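PDB 3TOU: glutathione s-transferase protein from Ralstonia solanacearum, which binds glutathione and probably acts as a glutathione transferase, joining the thiol of glutathione to electrophilic substrates. Local coordinates for residues 11-16 and 101-106; 64-69 and 94-99; 110-115 and 123-128. All coordinates share one frame; numbering follows the deposited sequence.

How the interactions relate
All three contacts share the long helix 86-114 and follow it from its first half to its C-terminal end: 94-99 in interaction 2, 101-106 in interaction 1, 110-115 in interaction 3. Interactions 1 and 2 set that helix against helices 12-23 and 65-74 of the thioredoxin-like domain. Their centres lie about 9 Å apart, they are linked by the salt bridge of Lys-16 NZ with Glu-96 OE2, and both touch the same glutathione. Interaction 2 spans sequence enclosed by interaction 1. Interaction 3 comes later in the chain, its centre about 15 Å from that of interaction 1, entirely inside the helical domain, and reaches the other glutathione through Arg-128. Both pockets thus draw on both subunits.

Interaction 1 of 3, residues 11-16 and 101-106; sequences SPYTRK and GLLDAA. With GSH (glutathione), chain C.
Tyr-13 has its CG turned beside its own backbone N and opposite the carbonyl carbon (chi1 -50°), which swings the phenol toward Asp-104; Leu-103, with a similar first torsion, extends its branches toward Pro-12. These residues form the interface between the two domains of the glutathione transferase fold, where the first helix of the thioredoxin-like domain, 12-23, meets helix 86-114 of the all-helical domain. The short axes of 12-16 and 101-106 are 11.2 Å apart and run roughly antiparallel, at 151°, so side chains fill the interval. Tyr-13 OH donates to Asp-104 OD1 at 2.7 Å, meeting the anti lone pair of the carboxylate, and the ring and carboxylate planes stand 37° apart. This bond ties down the far end of the phenol. Beside it, Leu-103 CB comes obliquely against the ring, 3.8 Å from Tyr-13 CE1. Both methyl branches of Leu-103 also lie against the proline ring, with CD2 3.6 Å from Pro-12 CB, and Tyr-168 of helix 157-172 packs on both residues.

One face of the Tyr-13 ring belongs to the ligand: CB1 of glutathione sits over its centre, 3.7 Å above the plane. The same helix start receives the ligand's sulfur. At the N-cap of helix 12-23, Ser-11 OG and Thr-14 OG1 are hydrogen-bonded at 2.9 Å, while on the ligand side Ser-11 OG approaches glutathione SG2 to 3.2 Å.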
loop_
_atom_site.group_PDB
_atom_site.type_symbol
_atom_site.label_atom_id
_atom_site.label_comp_id
_atom_site.label_asym_id
_atom_site.label_seq_id
_atom_site.Cartn_x
_atom_site.Cartn_y
_atom_site.Cartn_z
ATOM N N SER A 11 -8.433 -9.055 9.356
ATOM C CA SER A 11 -7.666 -8.193 8.447
ATOM C C SER A 11 -7.242 -6.891 9.136
ATOM O O SER A 11 -8.090 -6.115 9.579
ATOM C CB SER A 11 -8.502 -7.866 7.206
ATOM O OG SER A 11 -7.897 -6.828 6.442
ATOM N N PRO A 12 -5.923 -6.665 9.252
ATOM C CA PRO A 12 -5.474 -5.454 9.928
ATOM C C PRO A 12 -5.605 -4.210 9.055
ATOM O O PRO A 12 -5.773 -3.112 9.589
ATOM C CB PRO A 12 -4.007 -5.766 10.265
ATOM C CG PRO A 12 -3.563 -6.720 9.158
ATOM C CD PRO A 12 -4.806 -7.539 8.836
ATOM N N TYR A 13 -5.570 -4.369 7.725
ATOM C CA TYR A 13 -5.838 -3.229 6.838
ATOM C C TYR A 13 -7.299 -2.802 6.957
ATOM O O TYR A 13 -7.606 -1.603 6.945
ATOM C CB TYR A 13 -5.537 -3.565 5.378
ATOM C CG TYR A 13 -4.184 -4.188 5.142
ATOM C CD1 TYR A 13 -3.030 -3.398 5.038
ATOM C CD2 TYR A 13 -4.068 -5.568 4.985
ATOM C CE1 TYR A 13 -1.783 -4.006 4.796
ATOM C CE2 TYR A 13 -2.842 -6.171 4.750
ATOM C CZ TYR A 13 -1.711 -5.387 4.654
ATOM O OH TYR A 13 -0.505 -6.026 4.403
ATOM N N THR A 14 -8.184 -3.787 7.092
ATOM C CA THR A 14 -9.602 -3.518 7.330
ATOM C C THR A 14 -9.782 -2.851 8.685
ATOM O O THR A 14 -10.536 -1.889 8.798
ATOM C CB THR A 14 -10.452 -4.809 7.250
ATOM O OG1 THR A 14 -10.342 -5.354 5.924
ATOM C CG2 THR A 14 -11.950 -4.523 7.545
ATOM N N ARG A 15 -9.074 -3.348 9.694
ATOM C CA ARG A 15 -9.167 -2.744 11.020
ATOM C C ARG A 15 -8.792 -1.277 10.977
ATOM O O ARG A 15 -9.491 -0.450 11.571
ATOM C CB ARG A 15 -8.314 -3.460 12.056
ATOM C CG ARG A 15 -8.684 -2.977 13.453
ATOM C CD ARG A 15 -7.722 -3.451 14.502
ATOM N NE ARG A 15 -8.275 -3.160 15.823
ATOM C CZ ARG A 15 -7.738 -3.604 16.952
ATOM N NH1 ARG A 15 -6.634 -4.325 16.897
ATOM N NH2 ARG A 15 -8.300 -3.334 18.124
ATOM N N LYS A 16 -7.717 -0.939 10.259
ATOM C CA LYS A 16 -7.322 0.477 10.148
ATOM C C LYS A 16 -8.485 1.347 9.672
ATOM O O LYS A 16 -8.783 2.391 10.259
ATOM C CB LYS A 16 -6.112 0.630 9.217
ATOM C CG LYS A 16 -5.606 2.074 9.076
ATOM C CD LYS A 16 -4.352 2.122 8.183
ATOM C CE LYS A 16 -4.646 1.625 6.775
ATOM N NZ LYS A 16 -3.551 1.878 5.765
ATOM N N GLY A 101 3.689 -1.411 5.988
ATOM C CA GLY A 101 4.791 -2.296 5.597
ATOM C C GLY A 101 5.059 -3.373 6.637
ATOM O O GLY A 101 5.385 -4.504 6.291
ATOM N N LEU A 102 4.934 -3.024 7.910
ATOM C CA LEU A 102 5.044 -4.050 8.964
ATOM C C LEU A 102 3.911 -5.064 8.727
ATOM O O LEU A 102 4.146 -6.279 8.744
ATOM C CB LEU A 102 4.961 -3.425 10.358
ATOM C CG LEU A 102 5.256 -4.330 11.577
ATOM C CD1 LEU A 102 5.572 -3.461 12.788
ATOM C CD2 LEU A 102 4.122 -5.298 11.929
ATOM N N LEU A 103 2.698 -4.558 8.487
ATOM C CA LEU A 103 1.565 -5.429 8.153
ATOM C C LEU A 103 1.824 -6.278 6.923
ATOM O O LEU A 103 1.511 -7.470 6.947
ATOM C CB LEU A 103 0.263 -4.643 7.970
ATOM C CG LEU A 103 -0.305 -3.963 9.204
ATOM C CD1 LEU A 103 -1.607 -3.270 8.792
ATOM C CD2 LEU A 103 -0.527 -5.013 10.313
ATOM N N ASP A 104 2.394 -5.692 5.869
ATOM C CA ASP A 104 2.712 -6.452 4.637
ATOM C C ASP A 104 3.600 -7.653 4.969
ATOM O O ASP A 104 3.362 -8.759 4.485
ATOM C CB ASP A 104 3.421 -5.573 3.580
ATOM C CG ASP A 104 2.513 -4.493 2.968
ATOM O OD1 ASP A 104 1.259 -4.590 3.033
ATOM O OD2 ASP A 104 3.074 -3.537 2.388
ATOM N N ALA A 105 4.611 -7.433 5.800
ATOM C CA ALA A 105 5.508 -8.519 6.204
ATOM C C ALA A 105 4.808 -9.555 7.074
ATOM O O ALA A 105 4.955 -10.748 6.819
ATOM C CB ALA A 105 6.739 -7.975 6.905
ATOM N N ALA A 106 4.045 -9.111 8.074
ATOM C CA ALA A 106 3.339 -10.065 8.950
ATOM C C ALA A 106 2.282 -10.869 8.188
ATOM O O ALA A 106 2.133 -12.083 8.397
ATOM C CB ALA A 106 2.714 -9.346 10.134
HETATM N N1 GSH C . -2.739 -2.739 -0.031
HETATM C CA1 GSH C . -3.914 -3.324 0.631
HETATM C C1 GSH C . -4.509 -2.377 1.646
HETATM O O11 GSH C . -5.751 -2.388 1.844
HETATM O O12 GSH C . -3.799 -1.559 2.267
HETATM C CB1 GSH C . -3.591 -4.677 1.268
HETATM C CG1 GSH C . -4.887 -5.468 1.513
HETATM C CD1 GSH C . -4.650 -6.944 1.762
HETATM O OE1 GSH C . -3.470 -7.565 1.313
HETATM N N2 GSH C . -5.617 -7.608 2.398
HETATM C CA2 GSH C . -5.590 -9.063 2.523
HETATM C C2 GSH C . -6.174 -9.677 1.296
HETATM O O2 GSH C . -7.458 -9.242 1.022
HETATM C CB2 GSH C . -6.475 -9.535 3.680
HETATM S SG2 GSH C . -5.783 -8.987 5.257
HETATM N N3 GSH C . -5.502 -10.564 0.559
HETATM C CA3 GSH C . -6.186 -11.410 -0.413
HETATM C C3 GSH C . -5.398 -11.643 -1.674
HETATM O O31 GSH C . -5.808 -12.421 -2.559
HETATM O O32 GSH C . -4.319 -11.074 -1.848
#

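Interaction 2 of 3, residues 64-69 and 94-99; sequences DSRVIA and CWEALA. With GSH (glutathione), chain C.
The glutathione-binding N-terminus of helix 65-74, part of the thioredoxin-like domain of glutathione transferases, meets helix 86-114 through Arg-66, Glu-96 and Ala-97. The axes of 65-69 and 94-99 are 12.0 Å apart and inclined at 142°. Glu-96, its CG trans to the backbone N (chi1 -180°) and its chain extended, reaches the aliphatic part of Arg-66, with OE2 3.4 Å from Arg-66 CG. The opposite charges do not pair here: Arg-66 NE binds Asp-100, Glu-96 OE2 binds Lys-16, and the Arg-66 guanidinium bridges to Asp-64 of the second subunit. Ala-97 lies over one face of that guanidinium, its CA 3.6 Å from Arg-66 NH2. One water adds a polar link, lying within hydrogen-bonding distance of both Arg-66 O and Glu-96 OE1.

At the ligand side, Asp-64 is the N-cap: its OD1 accepts a weak bond from Arg-66 N, whereas OD2 accepts from glutathione N1 at 3.0 Å. The ligand's C1 carboxylate is gripped by Ser-65 twice, backbone N donating to O11 at 2.9 Å and OG donating to O12 at 2.6 Å.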
loop_
_atom_site.group_PDB
_atom_site.type_symbol
_atom_site.label_atom_id
_atom_site.label_comp_id
_atom_site.label_asym_id
_atom_site.label_seq_id
_atom_site.Cartn_x
_atom_site.Cartn_y
_atom_site.Cartn_z
ATOM N N ASP A 64 -7.226 1.117 -2.002
ATOM C CA ASP A 64 -7.067 0.165 -0.896
ATOM C C ASP A 64 -7.284 0.860 0.454
ATOM O O ASP A 64 -7.926 1.914 0.501
ATOM C CB ASP A 64 -5.693 -0.491 -0.988
ATOM C CG ASP A 64 -4.537 0.501 -0.845
ATOM O OD1 ASP A 64 -4.747 1.734 -0.645
ATOM O OD2 ASP A 64 -3.382 0.021 -0.899
ATOM N N SER A 65 -6.772 0.282 1.543
ATOM C CA SER A 65 -7.018 0.842 2.879
ATOM C C SER A 65 -6.552 2.278 3.041
ATOM O O SER A 65 -7.197 3.060 3.735
ATOM C CB SER A 65 -6.394 -0.029 3.971
ATOM O OG SER A 65 -4.980 0.051 3.941
ATOM N N ARG A 66 -5.451 2.647 2.383
ATOM C CA ARG A 66 -4.941 4.027 2.493
ATOM C C ARG A 66 -5.880 5.014 1.816
ATOM O O ARG A 66 -6.133 6.106 2.345
ATOM C CB ARG A 66 -3.574 4.155 1.842
ATOM C CG ARG A 66 -2.509 3.334 2.483
ATOM C CD ARG A 66 -1.171 3.871 2.031
ATOM N NE ARG A 66 -0.130 2.895 2.285
ATOM C CZ ARG A 66 1.122 3.004 1.862
ATOM N NH1 ARG A 66 1.510 4.079 1.168
ATOM N NH2 ARG A 66 1.983 2.023 2.150
ATOM N N VAL A 67 -6.406 4.614 0.658
ATOM C CA VAL A 67 -7.325 5.463 -0.091
ATOM C C VAL A 67 -8.641 5.643 0.681
ATOM O O VAL A 67 -9.182 6.757 0.758
ATOM C CB VAL A 67 -7.605 4.860 -1.498
ATOM C CG1 VAL A 67 -8.614 5.721 -2.279
ATOM C CG2 VAL A 67 -6.287 4.734 -2.303
ATOM N N ILE A 68 -9.138 4.543 1.241
ATOM C CA ILE A 68 -10.390 4.559 2.021
ATOM C C ILE A 68 -10.232 5.451 3.264
ATOM O O ILE A 68 -11.088 6.301 3.529
ATOM C CB ILE A 68 -10.855 3.138 2.408
ATOM C CG1 ILE A 68 -11.180 2.296 1.156
ATOM C CG2 ILE A 68 -12.109 3.190 3.322
ATOM C CD1 ILE A 68 -11.134 0.784 1.413
ATOM N N ALA A 69 -9.136 5.264 4.004
ATOM C CA ALA A 69 -8.871 6.061 5.211
ATOM C C ALA A 69 -8.788 7.543 4.878
ATOM O O ALA A 69 -9.328 8.384 5.618
ATOM C CB ALA A 69 -7.579 5.598 5.907
ATOM N N CYS A 94 4.016 8.894 5.807
ATOM C CA CYS A 94 5.167 7.991 5.934
ATOM C C CYS A 94 4.962 7.025 7.123
ATOM O O CYS A 94 5.267 5.837 7.013
ATOM C CB CYS A 94 6.467 8.784 6.056
ATOM S SG CYS A 94 7.946 7.748 6.092
ATOM N N TRP A 95 4.426 7.523 8.242
ATOM C CA TRP A 95 4.120 6.638 9.375
ATOM C C TRP A 95 3.129 5.562 8.963
ATOM O O TRP A 95 3.274 4.394 9.341
ATOM C CB TRP A 95 3.510 7.420 10.537
ATOM C CG TRP A 95 4.474 8.000 11.530
ATOM C CD1 TRP A 95 4.855 9.318 11.635
ATOM C CD2 TRP A 95 5.137 7.307 12.597
ATOM N NE1 TRP A 95 5.732 9.477 12.685
ATOM C CE2 TRP A 95 5.920 8.262 13.296
ATOM C CE3 TRP A 95 5.163 5.972 13.021
ATOM C CZ2 TRP A 95 6.716 7.920 14.398
ATOM C CZ3 TRP A 95 5.952 5.629 14.119
ATOM C CH2 TRP A 95 6.713 6.604 14.799
ATOM N N GLU A 96 2.126 5.951 8.178
ATOM C CA GLU A 96 1.144 4.966 7.718
ATOM C C GLU A 96 1.824 3.924 6.825
ATOM O O GLU A 96 1.530 2.737 6.926
ATOM C CB GLU A 96 -0.028 5.631 6.987
ATOM C CG GLU A 96 -1.080 4.606 6.499
ATOM C CD GLU A 96 -2.175 5.218 5.636
ATOM O OE1 GLU A 96 -1.949 6.292 5.035
ATOM O OE2 GLU A 96 -3.263 4.608 5.541
ATOM N N ALA A 97 2.756 4.358 5.981
ATOM C CA ALA A 97 3.479 3.402 5.116
ATOM C C ALA A 97 4.364 2.466 5.928
ATOM O O ALA A 97 4.505 1.285 5.594
ATOM C CB ALA A 97 4.303 4.122 4.034
ATOM N N LEU A 98 4.946 2.987 7.004
ATOM C CA LEU A 98 5.799 2.160 7.862
ATOM C C LEU A 98 4.952 1.075 8.544
ATOM O O LEU A 98 5.330 -0.102 8.558
ATOM C CB LEU A 98 6.495 3.034 8.914
ATOM C CG LEU A 98 7.379 2.319 9.945
ATOM C CD1 LEU A 98 8.483 1.489 9.266
ATOM C CD2 LEU A 98 7.976 3.371 10.899
ATOM N N ALA A 99 3.813 1.483 9.108
ATOM C CA ALA A 99 2.898 0.530 9.729
ATOM C C ALA A 99 2.322 -0.466 8.726
ATOM O O ALA A 99 2.258 -1.665 9.012
ATOM C CB ALA A 99 1.788 1.258 10.433
HETATM N N1 GSH C . -2.739 -2.739 -0.031
HETATM C CA1 GSH C . -3.914 -3.324 0.631
HETATM C C1 GSH C . -4.509 -2.377 1.646
HETATM O O11 GSH C . -5.751 -2.388 1.844
HETATM O O12 GSH C . -3.799 -1.559 2.267
HETATM C CB1 GSH C . -3.591 -4.677 1.268
HETATM C CG1 GSH C . -4.887 -5.468 1.513
HETATM C CD1 GSH C . -4.650 -6.944 1.762
HETATM O OE1 GSH C . -3.470 -7.565 1.313
HETATM N N2 GSH C . -5.617 -7.608 2.398
HETATM C CA2 GSH C . -5.590 -9.063 2.523
HETATM C C2 GSH C . -6.174 -9.677 1.296
HETATM O O2 GSH C . -7.458 -9.242 1.022
HETATM C CB2 GSH C . -6.475 -9.535 3.680
HETATM S SG2 GSH C . -5.783 -8.987 5.257
HETATM N N3 GSH C . -5.502 -10.564 0.559
HETATM C CA3 GSH C . -6.186 -11.410 -0.413
HETATM C C3 GSH C . -5.398 -11.643 -1.674
HETATM O O31 GSH C . -5.808 -12.421 -2.559
HETATM O O32 GSH C . -4.319 -11.074 -1.848
HETATM O O HOH W 1 -3.927 7.406 3.545
#

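Interaction 3 of 3, residues 110-115 and 123-128; sequences RVEQTQ and ESWITR. With GSH (glutathione), chain E.
Van der Waals contact carries this interaction, and Glu-112 supplies its whole share from helix 86-114. Its CG stands trans to the backbone N (chi1 -169°) while the next torsion bends the chain (chi2 76°), bringing the methylene and the carboxylate to different neighbours. Glu-112 CG meets Ile-126 CG1 at 3.8 Å, the two side chains crossing at about a right angle. Glu-112 OE1 comes obliquely to the indole, 3.3 Å from Trp-125 CD1, with the carboxylate and ring planes 42° apart.

Polar bonds surround this contact. Glu-112 OE2 accepts from the backbone N of Ser-122, just ahead of helix 123-144, and forms a salt bridge with Arg-116 of the second subunit. Within the later helix, Glu-123 O takes two donors from opposite faces of its carbonyl plane, Thr-127 N at 3.0 Å and Thr-127 OG1 at 2.8 Å.

Ligand binding falls to Arg-128, whose extended chain presents NE and NH2 to a single glutathione oxygen, O32, each at 2.8 Å; Lys-132 also binds this ligand.

The contact closes the loop from helix 86-114 into helix 123-144 in the all-helical domain. Trp-125 and Val-111 each pack on the other's counterpart in the second subunit, placing this helical hairpin end at the dimer interface, and the glutathione held by Arg-128 sits in the second subunit's thioredoxin-like domain, beside its helix 65-74.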
loop_
_atom_site.group_PDB
_atom_site.type_symbol
_atom_site.label_atom_id
_atom_site.label_comp_id
_atom_site.label_asym_id
_atom_site.label_seq_id
_atom_site.Cartn_x
_atom_site.Cartn_y
_atom_site.Cartn_z
ATOM N N ARG A 110 1.592 -14.932 7.313
ATOM C CA ARG A 110 0.308 -15.639 7.431
ATOM C C ARG A 110 0.013 -16.411 6.132
ATOM O O ARG A 110 -0.455 -17.554 6.163
ATOM C CB ARG A 110 -0.826 -14.654 7.773
ATOM C CG ARG A 110 -2.266 -15.215 7.721
ATOM C CD ARG A 110 -2.593 -16.140 8.892
ATOM N NE ARG A 110 -3.968 -16.624 8.772
ATOM C CZ ARG A 110 -4.559 -17.492 9.590
ATOM N NH1 ARG A 110 -3.915 -17.992 10.640
ATOM N NH2 ARG A 110 -5.816 -17.854 9.355
ATOM N N VAL A 111 0.328 -15.786 4.996
ATOM C CA VAL A 111 0.140 -16.409 3.669
ATOM C C VAL A 111 1.081 -17.595 3.490
ATOM O O VAL A 111 0.682 -18.631 2.976
ATOM C CB VAL A 111 0.313 -15.360 2.535
ATOM C CG1 VAL A 111 0.521 -16.011 1.167
ATOM C CG2 VAL A 111 -0.886 -14.423 2.523
ATOM N N GLU A 112 2.313 -17.453 3.964
ATOM C CA GLU A 112 3.272 -18.560 3.949
ATOM C C GLU A 112 2.747 -19.763 4.751
ATOM O O GLU A 112 2.994 -20.906 4.374
ATOM C CB GLU A 112 4.635 -18.086 4.466
ATOM C CG GLU A 112 5.804 -19.067 4.265
ATOM C CD GLU A 112 6.328 -19.119 2.842
ATOM O OE1 GLU A 112 5.935 -18.287 1.997
ATOM O OE2 GLU A 112 7.153 -20.005 2.562
ATOM N N GLN A 113 2.001 -19.502 5.823
ATOM C CA GLN A 113 1.346 -20.566 6.588
ATOM C C GLN A 113 0.140 -21.172 5.843
ATOM O O GLN A 113 0.054 -22.398 5.661
ATOM C CB GLN A 113 0.925 -20.054 7.970
ATOM C CG GLN A 113 0.140 -21.070 8.800
ATOM C CD GLN A 113 -0.519 -20.450 10.018
ATOM O OE1 GLN A 113 -0.085 -19.404 10.515
ATOM N NE2 GLN A 113 -1.571 -21.097 10.510
ATOM N N THR A 114 -0.784 -20.329 5.405
ATOM C CA THR A 114 -2.079 -20.825 4.923
ATOM C C THR A 114 -2.119 -21.225 3.449
ATOM O O THR A 114 -2.971 -22.028 3.046
ATOM C CB THR A 114 -3.230 -19.830 5.224
ATOM O OG1 THR A 114 -3.010 -18.615 4.498
ATOM C CG2 THR A 114 -3.307 -19.529 6.716
ATOM N N GLN A 115 -1.215 -20.668 2.647
ATOM C CA GLN A 115 -1.278 -20.839 1.195
ATOM C C GLN A 115 -0.177 -21.728 0.620
ATOM O O GLN A 115 -0.140 -21.967 -0.585
ATOM C CB GLN A 115 -1.284 -19.471 0.488
ATOM C CG GLN A 115 -2.405 -18.551 0.941
ATOM C CD GLN A 115 -3.784 -19.183 0.838
ATOM O OE1 GLN A 115 -4.200 -19.610 -0.238
ATOM N NE2 GLN A 115 -4.508 -19.223 1.957
ATOM N N GLU A 123 12.259 -21.115 4.269
ATOM C CA GLU A 123 12.819 -20.554 5.501
ATOM C C GLU A 123 13.489 -19.194 5.266
ATOM O O GLU A 123 13.425 -18.323 6.131
ATOM C CB GLU A 123 13.768 -21.554 6.183
ATOM C CG GLU A 123 13.058 -22.847 6.614
ATOM C CD GLU A 123 13.801 -23.641 7.683
ATOM O OE1 GLU A 123 15.046 -23.525 7.782
ATOM O OE2 GLU A 123 13.127 -24.393 8.423
ATOM N N SER A 124 14.100 -19.013 4.093
ATOM C CA SER A 124 14.696 -17.725 3.724
ATOM C C SER A 124 13.647 -16.607 3.583
ATOM O O SER A 124 13.880 -15.468 3.989
ATOM C CB SER A 124 15.517 -17.849 2.441
ATOM O OG SER A 124 14.721 -18.313 1.363
ATOM N N TRP A 125 12.487 -16.940 3.028
ATOM C CA TRP A 125 11.403 -15.955 2.889
ATOM C C TRP A 125 10.830 -15.566 4.250
ATOM O O TRP A 125 10.531 -14.377 4.500
ATOM C CB TRP A 125 10.314 -16.504 1.975
ATOM C CG TRP A 125 9.149 -15.579 1.732
ATOM C CD1 TRP A 125 7.894 -15.703 2.248
ATOM C CD2 TRP A 125 9.128 -14.412 0.901
ATOM N NE1 TRP A 125 7.089 -14.688 1.795
ATOM C CE2 TRP A 125 7.819 -13.880 0.965
ATOM C CE3 TRP A 125 10.085 -13.758 0.115
ATOM C CZ2 TRP A 125 7.445 -12.725 0.273
ATOM C CZ3 TRP A 125 9.707 -12.612 -0.576
ATOM C CH2 TRP A 125 8.400 -12.111 -0.494
ATOM N N ILE A 126 10.703 -16.570 5.117
ATOM C CA ILE A 126 10.210 -16.394 6.488
ATOM C C ILE A 126 11.155 -15.469 7.274
ATOM O O ILE A 126 10.702 -14.539 7.937
ATOM C CB ILE A 126 10.001 -17.766 7.198
ATOM C CG1 ILE A 126 8.804 -18.505 6.586
ATOM C CG2 ILE A 126 9.742 -17.601 8.686
ATOM C CD1 ILE A 126 8.795 -20.012 6.893
ATOM N N THR A 127 12.459 -15.723 7.154
ATOM C CA THR A 127 13.506 -14.917 7.779
ATOM C C THR A 127 13.456 -13.463 7.295
ATOM O O THR A 127 13.561 -12.529 8.098
ATOM C CB THR A 127 14.901 -15.549 7.506
ATOM O OG1 THR A 127 14.904 -16.879 8.041
ATOM C CG2 THR A 127 16.022 -14.746 8.146
ATOM N N ARG A 128 13.280 -13.299 5.988
ATOM C CA ARG A 128 13.230 -11.981 5.362
ATOM C C ARG A 128 12.075 -11.145 5.921
ATOM O O ARG A 128 12.265 -9.963 6.260
ATOM C CB ARG A 128 13.107 -12.125 3.854
ATOM C CG ARG A 128 12.993 -10.817 3.126
ATOM C CD ARG A 128 12.851 -11.054 1.639
ATOM N NE ARG A 128 13.380 -9.897 0.944
ATOM C CZ ARG A 128 14.646 -9.754 0.562
ATOM N NH1 ARG A 128 15.534 -10.723 0.738
ATOM N NH2 ARG A 128 15.003 -8.642 -0.042
HETATM N N1 GSH E . 4.732 -0.551 -1.327
HETATM C CA1 GSH E . 6.066 -0.349 -1.907
HETATM C C1 GSH E . 6.051 0.869 -2.805
HETATM O O11 GSH E . 4.988 1.234 -3.356
HETATM O O12 GSH E . 7.084 1.565 -3.002
HETATM C CB1 GSH E . 6.515 -1.611 -2.659
HETATM C CG1 GSH E . 7.996 -1.470 -3.019
HETATM C CD1 GSH E . 8.624 -2.810 -3.354
HETATM O OE1 GSH E . 8.027 -3.967 -2.872
HETATM N N2 GSH E . 9.730 -2.822 -4.108
HETATM C CA2 GSH E . 10.478 -4.050 -4.384
HETATM C C2 GSH E . 11.306 -4.414 -3.204
HETATM O O2 GSH E . 12.128 -3.404 -2.724
HETATM C CB2 GSH E . 11.469 -3.828 -5.527
HETATM S SG2 GSH E . 10.550 -3.681 -7.070
HETATM N N3 GSH E . 11.249 -5.654 -2.689
HETATM C CA3 GSH E . 12.266 -6.080 -1.740
HETATM C C3 GSH E . 11.720 -6.819 -0.551
HETATM O O31 GSH E . 10.498 -6.906 -0.375
HETATM O O32 GSH E . 12.498 -7.359 0.256
#